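Local coordinates for protein D-isomer specific 2-hydroxyacid dehydrogenase NAD-binding (Xanthobacter autotrophicus, PDB 4XA8) that probably acts as an NAD(P)-dependent oxidoreductase of the D-isomer specific 2-hydroxyacid dehydrogenase family, at residues 140-151 with 195-206; 221-232 with 250-260. All coordinates share one frame; numbering follows the deposited sequence.

Contact 1: residues 140-151 with 195-206; sequences RTAAEIRVGVLG and FLAGSEIVVVML
Arg140 and Glu200 meet in a two-pronged salt bridge. NH1 of Arg140 lies 2.9 Å from OE1 of Glu200 and NH2 of Arg140 the same 2.9 Å from OE2 of Glu200; each carboxylate oxygen offers its syn lone pair, and the two flat groups are only 22° from coplanar. Glu200 reaches the pair on an extended chain, CG anti to the backbone N (chi1 -175°), while the Arg140 chain folds at chi3 and lays one guanidinium face over CG1 of Ile145. A water joins Glu200 OE1 to Glu144 O and Arg146 N, so OE1 is gripped twice. Glu144 completes the charged cluster through a long pair with Arg140, but its stronger partner is Arg291 of the second subunit. With an alanine in place of Arg140, the Glu200 carboxylate would probably lose its paired mate and be freer to turn. Beyond this end, strands 146-150 and 201-204 run parallel as central neighbours in the Rossmann-type sheet of the NAD-binding domain. Backbone bonds alternate between them, from Ile201 N to Arg146 O through to Met205 N on Leu150 O at 2.8 Å, just ahead of Gly151, probably the first glycine of a Rossmann-type GxGxxG turn. Gly148 has CA 3.6 Å from CZ of Phe195 and 3.5 Å from OG of Ser199; a side chain on Gly148 would collide with both. On the same side of the sheet, Leu150 sends CD1 to CE2 of Phe195 at 3.8 Å and CG to CD1 of Leu206 at 3.6 Å. On the other face, that of Val147 and Val149, CG1 of Val149 touches SD of Met205 at 3.7 Å, and CG2 of Ile145 reaches CD1 of Ile201; helices 103-119 and 154-165 cover this side.

Contact 2: residues 221-232 with 250-260; sequences LAHLPRGAKFIN and SGHIAEATLDV
Arg226 reaches across to the turn at Ser250 and Gly251 on a chain extended as far as NE. Its CB lies 3.9 Å from ND1 of His252, CG and NE pass Gly251 O, and that oxygen sits over one face of the guanidinium, 3.5 Å above its plane. At the tip, NH1 and NH2 of Arg226 both donate to the single oxygen Ser250 O, each at 3.1 Å; the NH2 bond lies in the carbonyl plane on a lone pair, the NH1 bond 44° above it. A water links NH1 to ND1 of His252, whose NE2 makes a weak bond to Leu221 O. The turn is a Schellman motif ending helix 241-250 inside a right-handed beta-alpha-beta crossover, which brings strand 253-258 parallel to 228-232. On the face carrying Phe230, its CB meets CG2 of Ile253 at 3.8 Å, and CD2 of Leu258 comes to the Phe230 ring edge, 3.9 Å from CD1. On the opposite face Lys229 and Glu255 run side by side, NZ of Lys229 weakly salt-bridged to OE1 of Glu255, though their stronger partners are Asp121 and His118 respectively. Asp259, an NADPH-binding residue, gives its N to Asn232 O at 3.0 Å.

Overall arrangement
Contacts 1 and 2 are successive parts of one parallel sheet, their centres about 11 Å apart. Strands 201-204 and 228-232 join them as direct neighbours: Val202 N lies 2.8 Å from Lys229 O and Val204 N 2.8 Å from Ile231 O, both probable hydrogen bonds. Phe230 packs on Val202 and Val204, while Ile231 meets Ile201 on the other face. Both contacts lead at their C-terminal strand ends to the NADPH site known for this protein, though no cofactor is bound in this chain. Asp259 itself belongs to it; nearest atoms put its side chain about 3 Å from Ala285, that of Met205 about 4 Å from Gly156 and Val233, and that of Asn232 about 4 Å from Ala234.

Contact 1: residues 140-151 with 195-206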
loop_
_atom_site.group_PDB
_atom_site.type_symbol
_atom_site.label_atom_id
_atom_site.label_comp_id
_atom_site.label_asym_id
_atom_site.label_seq_id
_atom_site.Cartn_x
_atom_site.Cartn_y
_atom_site.Cartn_z
ATOM N N ARG A 140 8.401 -14.520 2.963
ATOM C CA ARG A 140 9.575 -13.866 3.595
ATOM C C ARG A 140 9.066 -12.983 4.726
ATOM O O ARG A 140 8.013 -12.418 4.595
ATOM C CB ARG A 140 10.297 -12.962 2.570
ATOM C CG ARG A 140 10.219 -13.481 1.139
ATOM C CD ARG A 140 10.682 -12.467 0.109
ATOM N NE ARG A 140 12.059 -12.108 0.345
ATOM C CZ ARG A 140 12.652 -11.034 -0.163
ATOM N NH1 ARG A 140 13.930 -10.791 0.113
ATOM N NH2 ARG A 140 11.968 -10.204 -0.937
ATOM N N THR A 141 9.818 -12.824 5.812
ATOM C CA THR A 141 9.500 -11.824 6.836
ATOM C C THR A 141 9.907 -10.423 6.354
ATOM O O THR A 141 10.814 -10.272 5.527
ATOM C CB THR A 141 10.262 -12.101 8.150
ATOM O OG1 THR A 141 11.675 -12.030 7.910
ATOM C CG2 THR A 141 9.931 -13.459 8.716
ATOM N N ALA A 142 9.272 -9.401 6.895
ATOM C CA ALA A 142 9.693 -8.022 6.663
ATOM C C ALA A 142 11.197 -7.789 6.962
ATOM O O ALA A 142 11.881 -7.060 6.256
ATOM C CB ALA A 142 8.872 -7.120 7.553
ATOM N N ALA A 143 11.685 -8.420 8.025
ATOM C CA ALA A 143 13.063 -8.256 8.477
ATOM C C ALA A 143 14.099 -8.732 7.447
ATOM O O ALA A 143 15.225 -8.246 7.446
ATOM C CB ALA A 143 13.260 -8.957 9.816
ATOM N N GLU A 144 13.729 -9.650 6.554
ATOM C CA GLU A 144 14.632 -10.058 5.515
ATOM C C GLU A 144 14.653 -9.092 4.313
ATOM O O GLU A 144 15.492 -9.218 3.443
ATOM C CB GLU A 144 14.440 -11.546 5.126
ATOM C CG GLU A 144 13.268 -11.919 4.273
ATOM C CD GLU A 144 13.056 -13.444 4.229
ATOM O OE1 GLU A 144 12.472 -14.060 5.155
ATOM O OE2 GLU A 144 13.469 -14.010 3.215
ATOM N N ILE A 145 13.776 -8.094 4.298
ATOM C CA ILE A 145 13.693 -7.171 3.163
ATOM C C ILE A 145 14.358 -5.823 3.452
ATOM O O ILE A 145 13.933 -5.034 4.323
ATOM C CB ILE A 145 12.239 -6.976 2.713
ATOM C CG1 ILE A 145 11.614 -8.346 2.395
ATOM C CG2 ILE A 145 12.171 -6.060 1.474
ATOM C CD1 ILE A 145 10.143 -8.271 2.014
ATOM N N ARG A 146 15.402 -5.557 2.706
ATOM C CA ARG A 146 16.198 -4.356 2.903
ATOM C C ARG A 146 15.646 -3.225 2.063
ATOM O O ARG A 146 15.592 -3.341 0.831
ATOM C CB ARG A 146 17.646 -4.624 2.519
ATOM C CG ARG A 146 18.266 -5.728 3.340
ATOM C CD ARG A 146 19.591 -6.155 2.743
ATOM N NE ARG A 146 20.720 -5.696 3.553
ATOM C CZ ARG A 146 22.007 -5.812 3.205
ATOM N NH1 ARG A 146 22.362 -6.369 2.049
ATOM N NH2 ARG A 146 22.948 -5.379 4.034
ATOM N N VAL A 147 15.257 -2.135 2.703
ATOM C CA VAL A 147 14.578 -0.988 2.020
ATOM C C VAL A 147 15.473 0.234 2.333
ATOM O O VAL A 147 15.788 0.508 3.505
ATOM C CB VAL A 147 13.165 -0.719 2.585
ATOM C CG1 VAL A 147 12.444 0.414 1.866
ATOM C CG2 VAL A 147 12.293 -1.982 2.583
ATOM N N GLY A 148 15.906 0.901 1.283
ATOM C CA GLY A 148 16.794 2.041 1.358
ATOM C C GLY A 148 16.018 3.300 0.998
ATOM O O GLY A 148 15.452 3.395 -0.109
ATOM N N VAL A 149 16.050 4.298 1.873
ATOM C CA VAL A 149 15.476 5.629 1.553
ATOM C C VAL A 149 16.635 6.609 1.204
ATOM O O VAL A 149 17.492 6.880 2.064
ATOM C CB VAL A 149 14.677 6.145 2.774
ATOM C CG1 VAL A 149 14.043 7.511 2.503
ATOM C CG2 VAL A 149 13.595 5.186 3.138
ATOM N N LEU A 150 16.686 7.059 -0.050
ATOM C CA LEU A 150 17.693 7.971 -0.548
ATOM C C LEU A 150 17.191 9.397 -0.318
ATOM O O LEU A 150 16.319 9.877 -1.026
ATOM C CB LEU A 150 17.976 7.649 -2.025
ATOM C CG LEU A 150 19.062 8.406 -2.730
ATOM C CD1 LEU A 150 20.436 7.929 -2.278
ATOM C CD2 LEU A 150 18.906 8.205 -4.228
ATOM N N GLY A 151 17.723 10.056 0.705
ATOM C CA GLY A 151 17.368 11.432 1.084
ATOM C C GLY A 151 16.716 11.409 2.438
ATOM O O GLY A 151 15.741 10.685 2.610
ATOM N N PHE A 195 25.552 1.740 0.157
ATOM C CA PHE A 195 24.133 1.964 0.530
ATOM C C PHE A 195 23.210 1.346 -0.531
ATOM O O PHE A 195 22.272 0.603 -0.181
ATOM C CB PHE A 195 23.788 3.455 0.698
ATOM C CG PHE A 195 22.291 3.770 0.683
ATOM C CD1 PHE A 195 21.534 3.586 1.819
ATOM C CD2 PHE A 195 21.659 4.259 -0.463
ATOM C CE1 PHE A 195 20.159 3.838 1.812
ATOM C CE2 PHE A 195 20.280 4.541 -0.464
ATOM C CZ PHE A 195 19.546 4.317 0.687
ATOM N N LEU A 196 23.479 1.656 -1.801
ATOM C CA LEU A 196 22.668 1.117 -2.900
ATOM C C LEU A 196 22.828 -0.413 -3.055
ATOM O O LEU A 196 21.836 -1.109 -3.311
ATOM C CB LEU A 196 23.049 1.785 -4.218
ATOM C CG LEU A 196 22.669 3.276 -4.294
ATOM C CD1 LEU A 196 23.350 3.957 -5.485
ATOM C CD2 LEU A 196 21.180 3.470 -4.324
ATOM N N ALA A 197 24.069 -0.916 -2.966
ATOM C CA ALA A 197 24.301 -2.352 -3.175
ATOM C C ALA A 197 23.534 -3.224 -2.199
ATOM O O ALA A 197 23.226 -4.386 -2.515
ATOM C CB ALA A 197 25.791 -2.664 -3.099
ATOM N N GLY A 198 23.231 -2.717 -1.007
ATOM C CA GLY A 198 22.460 -3.538 -0.022
ATOM C C GLY A 198 20.968 -3.226 0.041
ATOM O O GLY A 198 20.260 -3.710 0.927
ATOM N N SER A 199 20.470 -2.381 -0.859
ATOM C CA SER A 199 19.033 -2.015 -0.894
ATOM C C SER A 199 18.289 -2.855 -1.944
ATOM O O SER A 199 18.433 -2.632 -3.155
ATOM C CB SER A 199 18.863 -0.543 -1.242
ATOM O OG SER A 199 19.415 0.310 -0.247
ATOM N N GLU A 200 17.444 -3.768 -1.492
ATOM C CA GLU A 200 16.560 -4.515 -2.374
ATOM C C GLU A 200 15.444 -3.662 -2.971
ATOM O O GLU A 200 15.082 -3.846 -4.124
ATOM C CB GLU A 200 15.923 -5.710 -1.633
ATOM C CG GLU A 200 15.112 -6.562 -2.573
ATOM C CD GLU A 200 14.453 -7.777 -1.922
ATOM O OE1 GLU A 200 14.942 -8.300 -0.892
ATOM O OE2 GLU A 200 13.434 -8.206 -2.462
ATOM N N ILE A 201 14.885 -2.765 -2.165
ATOM C CA ILE A 201 13.905 -1.767 -2.611
ATOM C C ILE A 201 14.520 -0.426 -2.331
ATOM O O ILE A 201 15.028 -0.184 -1.198
ATOM C CB ILE A 201 12.573 -1.899 -1.844
ATOM C CG1 ILE A 201 11.982 -3.298 -2.048
ATOM C CG2 ILE A 201 11.560 -0.874 -2.280
ATOM C CD1 ILE A 201 10.874 -3.654 -1.108
ATOM N N VAL A 202 14.493 0.486 -3.307
ATOM C CA VAL A 202 15.070 1.805 -3.031
ATOM C C VAL A 202 14.003 2.884 -3.261
ATOM O O VAL A 202 13.183 2.778 -4.183
ATOM C CB VAL A 202 16.387 2.066 -3.839
ATOM C CG1 VAL A 202 16.097 2.134 -5.310
ATOM C CG2 VAL A 202 17.071 3.361 -3.433
ATOM N N VAL A 203 13.956 3.874 -2.353
ATOM C CA VAL A 203 12.963 5.014 -2.455
ATOM C C VAL A 203 13.720 6.306 -2.652
ATOM O O VAL A 203 14.459 6.769 -1.760
ATOM C CB VAL A 203 12.018 5.137 -1.246
ATOM C CG1 VAL A 203 10.906 6.113 -1.549
ATOM C CG2 VAL A 203 11.443 3.795 -0.837
ATOM N N VAL A 204 13.565 6.912 -3.814
ATOM C CA VAL A 204 14.200 8.224 -4.061
ATOM C C VAL A 204 13.348 9.366 -3.465
ATOM O O VAL A 204 12.201 9.610 -3.908
ATOM C CB VAL A 204 14.351 8.519 -5.552
ATOM C CG1 VAL A 204 15.122 9.837 -5.746
ATOM C CG2 VAL A 204 15.086 7.388 -6.255
ATOM N N MET A 205 13.892 10.056 -2.472
ATOM C CA MET A 205 13.237 11.155 -1.789
ATOM C C MET A 205 14.212 12.346 -1.600
ATOM O O MET A 205 14.180 13.037 -0.569
ATOM C CB MET A 205 12.702 10.734 -0.416
ATOM C CG MET A 205 11.836 9.510 -0.494
ATOM S SD MET A 205 11.015 9.169 1.085
ATOM C CE MET A 205 9.884 10.534 1.131
ATOM N N LEU A 206 15.079 12.575 -2.588
ATOM C CA LEU A 206 16.071 13.657 -2.472
ATOM C C LEU A 206 15.482 14.963 -2.946
ATOM O O LEU A 206 14.885 15.003 -3.989
ATOM C CB LEU A 206 17.263 13.351 -3.351
ATOM C CG LEU A 206 18.241 12.366 -2.786
ATOM C CD1 LEU A 206 19.068 11.836 -3.935
ATOM C CD2 LEU A 206 19.097 13.050 -1.725
HETATM O O HOH W 1 16.565 -7.739 1.127
#

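Contact 2: residues 221-232 with 250-260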
loop_
_atom_site.group_PDB
_atom_site.type_symbol
_atom_site.label_atom_id
_atom_site.label_comp_id
_atom_site.label_asym_id
_atom_site.label_seq_id
_atom_site.Cartn_x
_atom_site.Cartn_y
_atom_site.Cartn_z
ATOM N N LEU A 221 22.718 3.612 -10.603
ATOM C CA LEU A 221 21.771 2.541 -10.809
ATOM C C LEU A 221 22.433 1.134 -10.872
ATOM O O LEU A 221 21.850 0.129 -10.407
ATOM C CB LEU A 221 20.953 2.786 -12.077
ATOM C CG LEU A 221 19.941 3.951 -12.088
ATOM C CD1 LEU A 221 19.398 4.113 -13.512
ATOM C CD2 LEU A 221 18.810 3.709 -11.107
ATOM N N ALA A 222 23.609 1.057 -11.504
ATOM C CA ALA A 222 24.326 -0.189 -11.603
ATOM C C ALA A 222 24.826 -0.712 -10.239
ATOM O O ALA A 222 25.076 -1.900 -10.109
ATOM C CB ALA A 222 25.471 -0.053 -12.583
ATOM N N HIS A 223 24.910 0.145 -9.221
ATOM C CA HIS A 223 25.298 -0.292 -7.870
ATOM C C HIS A 223 24.207 -1.041 -7.134
ATOM O O HIS A 223 24.487 -1.783 -6.202
ATOM C CB HIS A 223 25.649 0.907 -7.006
ATOM C CG HIS A 223 26.896 1.606 -7.416
ATOM N ND1 HIS A 223 28.052 0.930 -7.733
ATOM C CD2 HIS A 223 27.191 2.920 -7.500
ATOM C CE1 HIS A 223 28.999 1.802 -8.027
ATOM N NE2 HIS A 223 28.499 3.018 -7.888
ATOM N N LEU A 224 22.963 -0.794 -7.510
ATOM C CA LEU A 224 21.854 -1.576 -6.996
ATOM C C LEU A 224 22.043 -3.036 -7.339
ATOM O O LEU A 224 22.588 -3.343 -8.376
ATOM C CB LEU A 224 20.550 -1.072 -7.610
ATOM C CG LEU A 224 20.084 0.317 -7.182
ATOM C CD1 LEU A 224 18.970 0.773 -8.119
ATOM C CD2 LEU A 224 19.626 0.259 -5.716
ATOM N N PRO A 225 21.554 -3.946 -6.485
ATOM C CA PRO A 225 21.570 -5.370 -6.829
ATOM C C PRO A 225 20.663 -5.687 -8.005
ATOM O O PRO A 225 19.604 -5.099 -8.135
ATOM C CB PRO A 225 20.998 -6.052 -5.575
ATOM C CG PRO A 225 20.173 -5.010 -4.913
ATOM C CD PRO A 225 20.783 -3.673 -5.257
ATOM N N ARG A 226 21.039 -6.666 -8.817
ATOM C CA ARG A 226 20.187 -7.101 -9.901
ATOM C C ARG A 226 18.863 -7.612 -9.334
ATOM O O ARG A 226 18.803 -8.340 -8.329
ATOM C CB ARG A 226 20.891 -8.165 -10.763
ATOM C CG ARG A 226 19.969 -8.732 -11.823
ATOM C CD ARG A 226 20.674 -9.479 -12.934
ATOM N NE ARG A 226 19.687 -9.840 -13.952
ATOM C CZ ARG A 226 19.421 -9.165 -15.076
ATOM N NH1 ARG A 226 20.053 -8.042 -15.418
ATOM N NH2 ARG A 226 18.471 -9.623 -15.871
ATOM N N GLY A 227 17.776 -7.137 -9.912
ATOM C CA GLY A 227 16.459 -7.459 -9.394
ATOM C C GLY A 227 15.879 -6.458 -8.412
ATOM O O GLY A 227 14.818 -6.694 -7.860
ATOM N N ALA A 228 16.543 -5.323 -8.225
ATOM C CA ALA A 228 16.103 -4.328 -7.310
ATOM C C ALA A 228 14.765 -3.752 -7.746
ATOM O O ALA A 228 14.398 -3.790 -8.918
ATOM C CB ALA A 228 17.137 -3.198 -7.167
ATOM N N LYS A 229 14.042 -3.232 -6.762
ATOM C CA LYS A 229 12.762 -2.548 -6.972
ATOM C C LYS A 229 12.917 -1.041 -6.656
ATOM O O LYS A 229 13.453 -0.677 -5.628
ATOM C CB LYS A 229 11.702 -3.217 -6.120
ATOM C CG LYS A 229 11.641 -4.718 -6.490
ATOM C CD LYS A 229 11.121 -5.617 -5.423
ATOM C CE LYS A 229 10.806 -7.026 -5.951
ATOM N NZ LYS A 229 9.367 -7.357 -5.606
ATOM N N PHE A 230 12.466 -0.194 -7.584
ATOM C CA PHE A 230 12.805 1.239 -7.600
ATOM C C PHE A 230 11.530 2.099 -7.500
ATOM O O PHE A 230 10.595 1.929 -8.283
ATOM C CB PHE A 230 13.535 1.499 -8.906
ATOM C CG PHE A 230 14.148 2.855 -9.025
ATOM C CD1 PHE A 230 13.415 3.904 -9.564
ATOM C CD2 PHE A 230 15.461 3.090 -8.645
ATOM C CE1 PHE A 230 13.961 5.159 -9.708
ATOM C CE2 PHE A 230 16.027 4.356 -8.809
ATOM C CZ PHE A 230 15.273 5.380 -9.335
ATOM N N ILE A 231 11.497 3.022 -6.530
ATOM C CA ILE A 231 10.375 3.898 -6.285
ATOM C C ILE A 231 10.898 5.351 -6.360
ATOM O O ILE A 231 11.864 5.687 -5.662
ATOM C CB ILE A 231 9.802 3.677 -4.901
ATOM C CG1 ILE A 231 9.226 2.268 -4.803
ATOM C CG2 ILE A 231 8.725 4.715 -4.559
ATOM C CD1 ILE A 231 9.059 1.816 -3.383
ATOM N N ASN A 232 10.269 6.188 -7.192
ATOM C CA ASN A 232 10.676 7.635 -7.305
ATOM C C ASN A 232 9.532 8.542 -6.952
ATOM O O ASN A 232 8.513 8.541 -7.654
ATOM C CB ASN A 232 11.149 7.989 -8.681
ATOM C CG ASN A 232 11.858 9.334 -8.708
ATOM O OD1 ASN A 232 12.133 9.919 -7.658
ATOM N ND2 ASN A 232 12.125 9.831 -9.903
ATOM N N SER A 250 16.922 -4.135 -19.238
ATOM C CA SER A 250 17.895 -5.210 -19.090
ATOM C C SER A 250 17.535 -6.177 -17.948
ATOM O O SER A 250 18.207 -7.216 -17.750
ATOM C CB SER A 250 19.272 -4.610 -18.834
ATOM O OG SER A 250 19.282 -3.966 -17.552
ATOM N N GLY A 251 16.535 -5.816 -17.156
ATOM C CA GLY A 251 16.174 -6.582 -15.988
ATOM C C GLY A 251 17.042 -6.274 -14.783
ATOM O O GLY A 251 16.911 -6.939 -13.785
ATOM N N HIS A 252 17.907 -5.266 -14.858
ATOM C CA HIS A 252 18.670 -4.870 -13.698
ATOM C C HIS A 252 17.765 -4.365 -12.569
ATOM O O HIS A 252 17.992 -4.655 -11.406
ATOM C CB HIS A 252 19.774 -3.831 -14.034
ATOM C CG HIS A 252 20.700 -3.597 -12.890
ATOM N ND1 HIS A 252 21.471 -4.608 -12.363
ATOM C CD2 HIS A 252 20.905 -2.513 -12.100
ATOM C CE1 HIS A 252 22.154 -4.143 -11.331
ATOM N NE2 HIS A 252 21.817 -2.883 -11.139
ATOM N N ILE A 253 16.758 -3.576 -12.924
ATOM C CA ILE A 253 15.704 -3.213 -12.015
ATOM C C ILE A 253 14.564 -4.071 -12.460
ATOM O O ILE A 253 14.181 -4.042 -13.635
ATOM C CB ILE A 253 15.388 -1.707 -12.108
ATOM C CG1 ILE A 253 16.562 -0.911 -11.517
ATOM C CG2 ILE A 253 14.158 -1.345 -11.312
ATOM C CD1 ILE A 253 16.458 0.576 -11.639
ATOM N N ALA A 254 14.010 -4.827 -11.510
ATOM C CA ALA A 254 12.928 -5.757 -11.786
ATOM C C ALA A 254 11.545 -5.087 -11.951
ATOM O O ALA A 254 10.688 -5.540 -12.773
ATOM C CB ALA A 254 12.869 -6.817 -10.707
ATOM N N GLU A 255 11.312 -4.053 -11.164
ATOM C CA GLU A 255 10.043 -3.343 -11.169
ATOM C C GLU A 255 10.180 -1.974 -10.543
ATOM O O GLU A 255 11.125 -1.712 -9.809
ATOM C CB GLU A 255 8.907 -4.184 -10.480
ATOM C CG GLU A 255 9.305 -4.894 -9.230
ATOM C CD GLU A 255 8.223 -5.824 -8.632
ATOM O OE1 GLU A 255 7.758 -5.511 -7.516
ATOM O OE2 GLU A 255 7.848 -6.864 -9.246
ATOM N N ALA A 256 9.237 -1.086 -10.852
ATOM C CA ALA A 256 9.294 0.256 -10.393
ATOM C C ALA A 256 7.914 0.857 -10.217
ATOM O O ALA A 256 6.907 0.402 -10.827
ATOM C CB ALA A 256 10.101 1.118 -11.384
ATOM N N THR A 257 7.903 1.875 -9.354
ATOM C CA THR A 257 6.765 2.718 -9.090
ATOM C C THR A 257 7.299 4.169 -9.190
ATOM O O THR A 257 8.193 4.592 -8.437
ATOM C CB THR A 257 6.038 2.438 -7.743
ATOM O OG1 THR A 257 5.589 1.057 -7.670
ATOM C CG2 THR A 257 4.872 3.366 -7.559
ATOM N N LEU A 258 6.746 4.919 -10.152
ATOM C CA LEU A 258 7.292 6.229 -10.541
ATOM C C LEU A 258 6.154 7.232 -10.480
ATOM O O LEU A 258 5.143 7.061 -11.169
ATOM C CB LEU A 258 7.892 6.166 -11.947
ATOM C CG LEU A 258 8.969 5.106 -12.178
ATOM C CD1 LEU A 258 9.281 5.090 -13.659
ATOM C CD2 LEU A 258 10.209 5.362 -11.323
ATOM N N ASP A 259 6.299 8.231 -9.605
ATOM C CA ASP A 259 5.286 9.279 -9.384
ATOM C C ASP A 259 5.639 10.640 -10.007
ATOM O O ASP A 259 4.831 11.572 -9.955
ATOM C CB ASP A 259 5.091 9.508 -7.866
ATOM C CG ASP A 259 3.867 10.316 -7.538
ATOM O OD1 ASP A 259 2.785 9.998 -8.049
ATOM O OD2 ASP A 259 3.964 11.258 -6.715
ATOM N N VAL A 260 6.849 10.753 -10.543
ATOM C CA VAL A 260 7.415 11.985 -11.030
ATOM C C VAL A 260 8.322 11.666 -12.251
ATOM O O VAL A 260 8.871 10.557 -12.346
ATOM C CB VAL A 260 8.278 12.678 -9.972
ATOM C CG1 VAL A 260 7.486 13.070 -8.726
ATOM C CG2 VAL A 260 9.441 11.750 -9.553
HETATM O O HOH W 2 22.292 -6.873 -13.819
HETATM O O HOH W 3 11.059 8.531 -12.478
#